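Local coordinates for petrobactin biosynthesis protein AsbB (Bacillus anthracis, PDB 3TO3) that catalyses the ATP-dependent condensation of spermidine with citryl-spermidine intermediates in the biosynthesis of the siderophore petrobactin, at residues V32-Y37 / Q571-R576; I87-D92 / L104-R109. All coordinates share one frame; numbering follows the deposited sequence. Where two conformers were deposited one is given.

Contact 1 of 2, residues V32-Y37 / Q571-R576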
loop_
_atom_site.group_PDB
_atom_site.type_symbol
_atom_site.label_atom_id
_atom_site.label_comp_id
_atom_site.label_asym_id
_atom_site.label_seq_id
_atom_site.Cartn_x
_atom_site.Cartn_y
_atom_site.Cartn_z
ATOM N N VAL B 32 9.343 -23.032 -7.796
ATOM C CA VAL B 32 10.086 -24.166 -7.326
ATOM C C VAL B 32 11.415 -24.248 -8.091
ATOM O O VAL B 32 12.462 -24.446 -7.490
ATOM C CB VAL B 32 9.235 -25.482 -7.393
ATOM C CG1 VAL B 32 10.083 -26.697 -7.062
ATOM C CG2 VAL B 32 8.030 -25.390 -6.416
ATOM N N GLU B 33 11.369 -24.038 -9.403
ATOM C CA GLU B 33 12.579 -23.993 -10.227
ATOM C C GLU B 33 13.623 -23.066 -9.667
ATOM O O GLU B 33 14.795 -23.437 -9.557
ATOM C CB GLU B 33 12.269 -23.605 -11.685
ATOM C CG GLU B 33 11.507 -24.702 -12.408
ATOM C CD GLU B 33 11.098 -24.352 -13.846
ATOM O OE1 GLU B 33 11.351 -23.203 -14.306
ATOM O OE2 GLU B 33 10.517 -25.249 -14.522
ATOM N N SER B 34 13.219 -21.863 -9.290
ATOM C CA SER B 34 14.231 -20.926 -8.812
ATOM C C SER B 34 14.659 -21.200 -7.360
ATOM O O SER B 34 15.817 -20.949 -7.020
ATOM C CB SER B 34 13.847 -19.451 -9.037
ATOM O OG SER B 34 12.768 -19.079 -8.216
ATOM N N LEU B 35 13.764 -21.733 -6.522
ATOM C CA LEU B 35 14.173 -22.067 -5.144
ATOM C C LEU B 35 15.223 -23.199 -5.161
ATOM O O LEU B 35 16.198 -23.149 -4.434
ATOM C CB LEU B 35 12.983 -22.448 -4.266
ATOM C CG LEU B 35 11.943 -21.360 -3.950
ATOM C CD1 LEU B 35 10.766 -21.980 -3.251
ATOM C CD2 LEU B 35 12.535 -20.278 -3.095
ATOM N N ILE B 36 15.037 -24.192 -6.027
ATOM C CA ILE B 36 16.010 -25.254 -6.144
ATOM C C ILE B 36 17.262 -24.760 -6.871
ATOM O O ILE B 36 18.371 -24.966 -6.388
ATOM C CB ILE B 36 15.454 -26.454 -6.873
ATOM C CG1 ILE B 36 14.175 -26.933 -6.210
ATOM C CG2 ILE B 36 16.485 -27.603 -6.930
ATOM C CD1 ILE B 36 13.534 -28.079 -6.995
ATOM N N TYR B 37 17.085 -24.090 -8.009
ATOM C CA TYR B 37 18.232 -23.621 -8.782
ATOM C C TYR B 37 19.202 -22.793 -7.917
ATOM O O TYR B 37 20.391 -22.977 -7.991
ATOM C CB TYR B 37 17.794 -22.774 -9.989
ATOM C CG TYR B 37 18.924 -22.360 -10.941
ATOM C CD1 TYR B 37 19.860 -23.299 -11.418
ATOM C CD2 TYR B 37 19.043 -21.049 -11.375
ATOM C CE1 TYR B 37 20.869 -22.927 -12.270
ATOM C CE2 TYR B 37 20.040 -20.672 -12.251
ATOM C CZ TYR B 37 20.948 -21.614 -12.690
ATOM O OH TYR B 37 21.935 -21.236 -13.554
ATOM N N GLN B 571 21.657 -14.483 -7.678
ATOM C CA GLN B 571 20.513 -15.198 -7.170
ATOM C C GLN B 571 19.404 -14.168 -6.969
ATOM O O GLN B 571 19.336 -13.508 -5.937
ATOM C CB GLN B 571 20.864 -15.739 -5.780
ATOM C CG GLN B 571 22.036 -16.688 -5.737
ATOM C CD GLN B 571 22.377 -17.092 -4.317
ATOM O OE1 GLN B 571 22.852 -16.276 -3.518
ATOM N NE2 GLN B 571 22.127 -18.357 -3.986
ATOM N N LEU B 572 18.449 -14.153 -7.878
ATOM C CA LEU B 572 17.421 -13.109 -7.895
ATOM C C LEU B 572 16.297 -13.355 -6.891
ATOM O O LEU B 572 15.824 -12.438 -6.236
ATOM C CB LEU B 572 16.841 -12.985 -9.298
ATOM C CG LEU B 572 17.869 -12.678 -10.401
ATOM C CD1 LEU B 572 17.288 -12.996 -11.759
ATOM C CD2 LEU B 572 18.331 -11.233 -10.344
ATOM N N THR B 573 15.866 -14.596 -6.792
ATOM C CA THR B 573 14.856 -14.963 -5.830
ATOM C C THR B 573 15.401 -14.847 -4.405
ATOM O O THR B 573 14.726 -14.325 -3.536
ATOM C CB THR B 573 14.330 -16.378 -6.138
ATOM O OG1 THR B 573 13.746 -16.378 -7.456
ATOM C CG2 THR B 573 13.305 -16.806 -5.128
ATOM N N LYS B 574 16.628 -15.301 -4.159
ATOM C CA LYS B 574 17.157 -15.246 -2.801
ATOM C C LYS B 574 17.045 -13.830 -2.229
ATOM O O LYS B 574 16.774 -13.629 -1.025
ATOM C CB LYS B 574 18.611 -15.721 -2.736
ATOM C CG LYS B 574 19.145 -15.835 -1.321
ATOM C CD LYS B 574 20.538 -16.471 -1.366
ATOM C CE LYS B 574 21.149 -16.701 0.028
ATOM N NZ LYS B 574 20.702 -18.002 0.625
ATOM N N ARG B 575 17.223 -12.850 -3.107
ATOM C CA ARG B 575 17.214 -11.462 -2.690
ATOM C C ARG B 575 15.866 -11.015 -2.097
ATOM O O ARG B 575 15.811 -10.084 -1.294
ATOM C CB ARG B 575 17.630 -10.578 -3.867
ATOM C CG ARG B 575 17.964 -9.149 -3.487
ATOM C CD ARG B 575 19.016 -8.610 -4.432
ATOM N NE ARG B 575 19.162 -9.479 -5.599
ATOM C CZ ARG B 575 20.196 -9.443 -6.431
ATOM N NH1 ARG B 575 20.249 -10.269 -7.466
ATOM N NH2 ARG B 575 21.184 -8.581 -6.224
ATOM N N ARG B 576 14.791 -11.695 -2.486
ATOM C CA ARG B 576 13.447 -11.337 -2.055
ATOM C C ARG B 576 13.110 -11.943 -0.716
ATOM O O ARG B 576 12.066 -11.599 -0.139
ATOM C CB ARG B 576 12.402 -11.842 -3.059
ATOM C CG ARG B 576 12.807 -11.712 -4.503
ATOM C CD ARG B 576 11.994 -10.653 -5.217
ATOM N NE ARG B 576 10.956 -11.255 -6.050
ATOM C CZ ARG B 576 11.170 -11.746 -7.271
ATOM N NH1 ARG B 576 12.390 -11.701 -7.802
ATOM N NH2 ARG B 576 10.170 -12.288 -7.965
#

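Contact 2 of 2, residues I87-D92 / L104-R109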
loop_
_atom_site.group_PDB
_atom_site.type_symbol
_atom_site.label_atom_id
_atom_site.label_comp_id
_atom_site.label_asym_id
_atom_site.label_seq_id
_atom_site.Cartn_x
_atom_site.Cartn_y
_atom_site.Cartn_z
ATOM N N ILE B 87 3.207 -29.951 -8.773
ATOM C CA ILE B 87 3.767 -30.028 -7.449
ATOM C C ILE B 87 2.746 -30.528 -6.439
ATOM O O ILE B 87 1.704 -29.897 -6.213
ATOM C CB ILE B 87 4.375 -28.682 -7.053
ATOM C CG1 ILE B 87 5.619 -28.432 -7.928
ATOM C CG2 ILE B 87 4.726 -28.666 -5.563
ATOM C CD1 ILE B 87 5.686 -27.099 -8.453
ATOM N N VAL B 88 3.061 -31.686 -5.857
ATOM C CA VAL B 88 2.136 -32.448 -5.027
ATOM C C VAL B 88 2.546 -32.431 -3.563
ATOM O O VAL B 88 3.724 -32.651 -3.220
ATOM C CB VAL B 88 2.090 -33.921 -5.478
ATOM C CG1 VAL B 88 1.128 -34.700 -4.627
ATOM C CG2 VAL B 88 1.691 -33.994 -6.938
ATOM N N ARG B 89 1.571 -32.163 -2.702
ATOM C CA ARG B 89 1.797 -32.191 -1.270
ATOM C C ARG B 89 1.478 -33.570 -0.701
ATOM O O ARG B 89 0.353 -34.057 -0.811
ATOM C CB ARG B 89 0.930 -31.144 -0.584
ATOM C CG ARG B 89 1.131 -31.030 0.935
ATOM C CD ARG B 89 0.219 -29.955 1.457
ATOM N NE ARG B 89 0.409 -29.606 2.859
ATOM C CZ ARG B 89 -0.195 -30.216 3.873
ATOM N NH1 ARG B 89 -1.003 -31.256 3.653
ATOM N NH2 ARG B 89 0.018 -29.793 5.112
ATOM N N VAL B 90 2.468 -34.199 -0.081
ATOM C CA VAL B 90 2.279 -35.526 0.499
ATOM C C VAL B 90 2.324 -35.535 2.022
ATOM O O VAL B 90 3.363 -35.241 2.627
ATOM C CB VAL B 90 3.348 -36.482 0.012
ATOM C CG1 VAL B 90 3.041 -37.895 0.495
ATOM C CG2 VAL B 90 3.422 -36.406 -1.501
ATOM N N GLN B 91 1.183 -35.806 2.647
ATOM C CA GLN B 91 1.184 -36.092 4.062
ATOM C C GLN B 91 0.483 -37.411 4.351
ATOM O O GLN B 91 1.115 -38.450 4.553
ATOM C CB GLN B 91 0.485 -34.956 4.794
ATOM C CG GLN B 91 0.419 -35.124 6.292
ATOM C CD GLN B 91 0.074 -33.817 6.957
ATOM O OE1 GLN B 91 -1.046 -33.307 6.815
ATOM N NE2 GLN B 91 1.053 -33.233 7.649
ATOM N N ASP B 92 -0.839 -37.381 4.335
ATOM C CA ASP B 92 -1.579 -38.613 4.485
ATOM C C ASP B 92 -1.841 -39.110 3.080
ATOM O O ASP B 92 -1.376 -40.182 2.700
ATOM C CB ASP B 92 -2.859 -38.414 5.298
ATOM C CG ASP B 92 -2.608 -38.463 6.804
ATOM O OD1 ASP B 92 -1.490 -38.858 7.215
ATOM O OD2 ASP B 92 -3.535 -38.123 7.575
ATOM N N LEU B 104 4.805 -22.073 0.562
ATOM C CA LEU B 104 5.929 -21.295 1.096
ATOM C C LEU B 104 5.993 -21.317 2.631
ATOM O O LEU B 104 7.073 -21.409 3.216
ATOM C CB LEU B 104 5.951 -19.865 0.542
ATOM C CG LEU B 104 6.403 -19.741 -0.919
ATOM C CD1 LEU B 104 6.454 -18.291 -1.375
ATOM C CD2 LEU B 104 7.767 -20.345 -1.108
ATOM N N GLU B 105 4.847 -21.240 3.294
ATOM C CA GLU B 105 4.866 -21.297 4.757
ATOM C C GLU B 105 5.433 -22.622 5.272
ATOM O O GLU B 105 6.222 -22.631 6.212
ATOM C CB GLU B 105 3.478 -21.032 5.353
ATOM C CG GLU B 105 3.134 -19.559 5.428
ATOM C CD GLU B 105 1.642 -19.294 5.487
ATOM O OE1 GLU B 105 0.846 -20.269 5.515
ATOM O OE2 GLU B 105 1.273 -18.094 5.489
ATOM N N GLU B 106 5.029 -23.733 4.659
ATOM C CA GLU B 106 5.450 -25.050 5.140
ATOM C C GLU B 106 6.936 -25.302 4.855
ATOM O O GLU B 106 7.677 -25.773 5.698
ATOM C CB GLU B 106 4.534 -26.151 4.578
ATOM C CG GLU B 106 3.076 -25.903 4.970
ATOM C CD GLU B 106 2.115 -27.060 4.691
ATOM O OE1 GLU B 106 2.305 -27.775 3.693
ATOM O OE2 GLU B 106 1.150 -27.239 5.483
ATOM N N VAL B 107 7.370 -24.948 3.661
ATOM C CA VAL B 107 8.763 -25.074 3.292
ATOM C C VAL B 107 9.701 -24.191 4.128
ATOM O O VAL B 107 10.817 -24.577 4.443
ATOM C CB VAL B 107 8.887 -24.792 1.772
ATOM C CG1 VAL B 107 10.294 -24.401 1.381
ATOM C CG2 VAL B 107 8.425 -26.012 1.035
ATOM N N PHE B 108 9.242 -23.006 4.507
ATOM C CA PHE B 108 10.068 -22.114 5.318
ATOM C C PHE B 108 9.927 -22.261 6.853
ATOM O O PHE B 108 10.478 -21.459 7.625
ATOM C CB PHE B 108 10.020 -20.670 4.799
ATOM C CG PHE B 108 10.624 -20.520 3.409
ATOM C CD1 PHE B 108 11.955 -20.848 3.175
ATOM C CD2 PHE B 108 9.867 -20.081 2.342
ATOM C CE1 PHE B 108 12.516 -20.735 1.903
ATOM C CE2 PHE B 108 10.431 -19.960 1.052
ATOM C CZ PHE B 108 11.754 -20.290 0.839
ATOM N N ARG B 109 9.167 -23.262 7.297
ATOM C CA ARG B 109 9.237 -23.649 8.699
ATOM C C ARG B 109 10.511 -24.484 8.913
ATOM O O ARG B 109 11.073 -24.538 9.998
ATOM C CB ARG B 109 8.007 -24.444 9.131
ATOM C CG ARG B 109 6.750 -23.635 9.226
ATOM C CD ARG B 109 5.728 -24.260 10.203
ATOM N NE ARG B 109 4.551 -23.396 10.287
ATOM C CZ ARG B 109 3.598 -23.329 9.360
ATOM N NH1 ARG B 109 3.649 -24.104 8.279
ATOM N NH2 ARG B 109 2.580 -22.493 9.522
#

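Contact 1 of 2, residues V32-Y37 / Q571-R576
S34, near the end of helix 18-37, meets T573, just after strand 566-570, through their hydroxyl groups. S34 OG and T573 OG1 lie 3.0 Å apart and share a hydrogen bond in which either may be the donor; S34 CB adds a 3.5 Å approach to T573 OG1. Both CB atoms point toward the opposite segment, and the backbones approach to 6.7 Å between S34 CA and T573 CA, near enough for two short side chains to span the gap. S34 OG sits between its own backbone N and carbonyl carbon (chi1 69°), a position from which it also makes weak hydrogen bonds to Q30 O and L31 O one turn back. The buried hydroxyl is thus tied to its own helix as well as to T573.

The apolar part is slight. T573 puts its methyl CG2 anti to the backbone N while OG1 faces S34, and this methyl touches L35 CD2 at 4.1 Å, the two side chains crossing at about a right angle.

The E38 side chain, just past the helix end, extends the joint: its two oxygens accept hydrogen bonds from the backbone, OE2 from T573 N and OE1 from K574 N, tying segment 571-576 to the end of helix 18-37.

All three touching residues are buried. Other faces of the helix end are also covered: L35 packs on F103, L104 and F108 of helix 100-110, and Y37 touches V588 of strand 585-589 and L514 of helix 502-528. The contact therefore joins an N-terminal helix to the FhuF-like C-terminal region, 534 residues further along the chain.

Contact 2 of 2, residues I87-D92 / L104-R109
R89 on strand 88-90 and E106 on helix 100-110 meet in a two-pronged salt bridge, with the arginine gripping side-on through NE and NH2. R89 NE donates to E106 OE1 at 2.8 Å in an almost straight bond (168°), using the syn lone pair of that oxygen. R89 NH2 reaches E106 OE2, also at 2.8 Å and on the syn side, slightly out of the carboxylate plane. The guanidinium and carboxylate planes are nearly coplanar, 30° apart, and the carboxylate meets the guanidinium at its edge. R89 spans the gap by running extended from the backbone, CG anti to its N (chi1 -177°); the nearest CA atoms, R89 CA and E106 CA, are still 10.3 Å apart.

The close fit is confined to these charged ends, and E106 is the more enclosed partner: Y68 OH bonds to its OE1 and Q102 NE2 to its OE2, while V66 of strand 65-74 packs against both side chains. R89 is partly exposed, and toward the turn beyond the strand the contact slackens: Q91 points its CB toward the helix but instead bonds through NE2 to D60.

Each carboxylate oxygen of E106 thus has two hydrogen-bonding partners, which fixes the rotation of the group and would be expected to favour its ionised form. The salt bridge joins sheet and helix through complementary charge rather than broad apolar packing.

The centres of contact 1 and contact 2 are about 17 Å apart, and contact 2 is nested within the long chain loop that contact 1 closes. They meet through apolar packing: V32 CG2 lies 3.5 Å from I87 CD1, and L35 CD2 lies 4.0 Å from F108 CZ. Helix 18-37 consequently faces the small antiparallel sheet and helix 100-110 of contact 2 as well as the C-terminal segment of contact 1. Neither contact belongs to an annotated site. The T573 side chain is about 12 Å from bound ATP, too far to touch it. Measured to the chain centre, the contact centres lie at about 17 Å (contact 1) and 32 Å (contact 2).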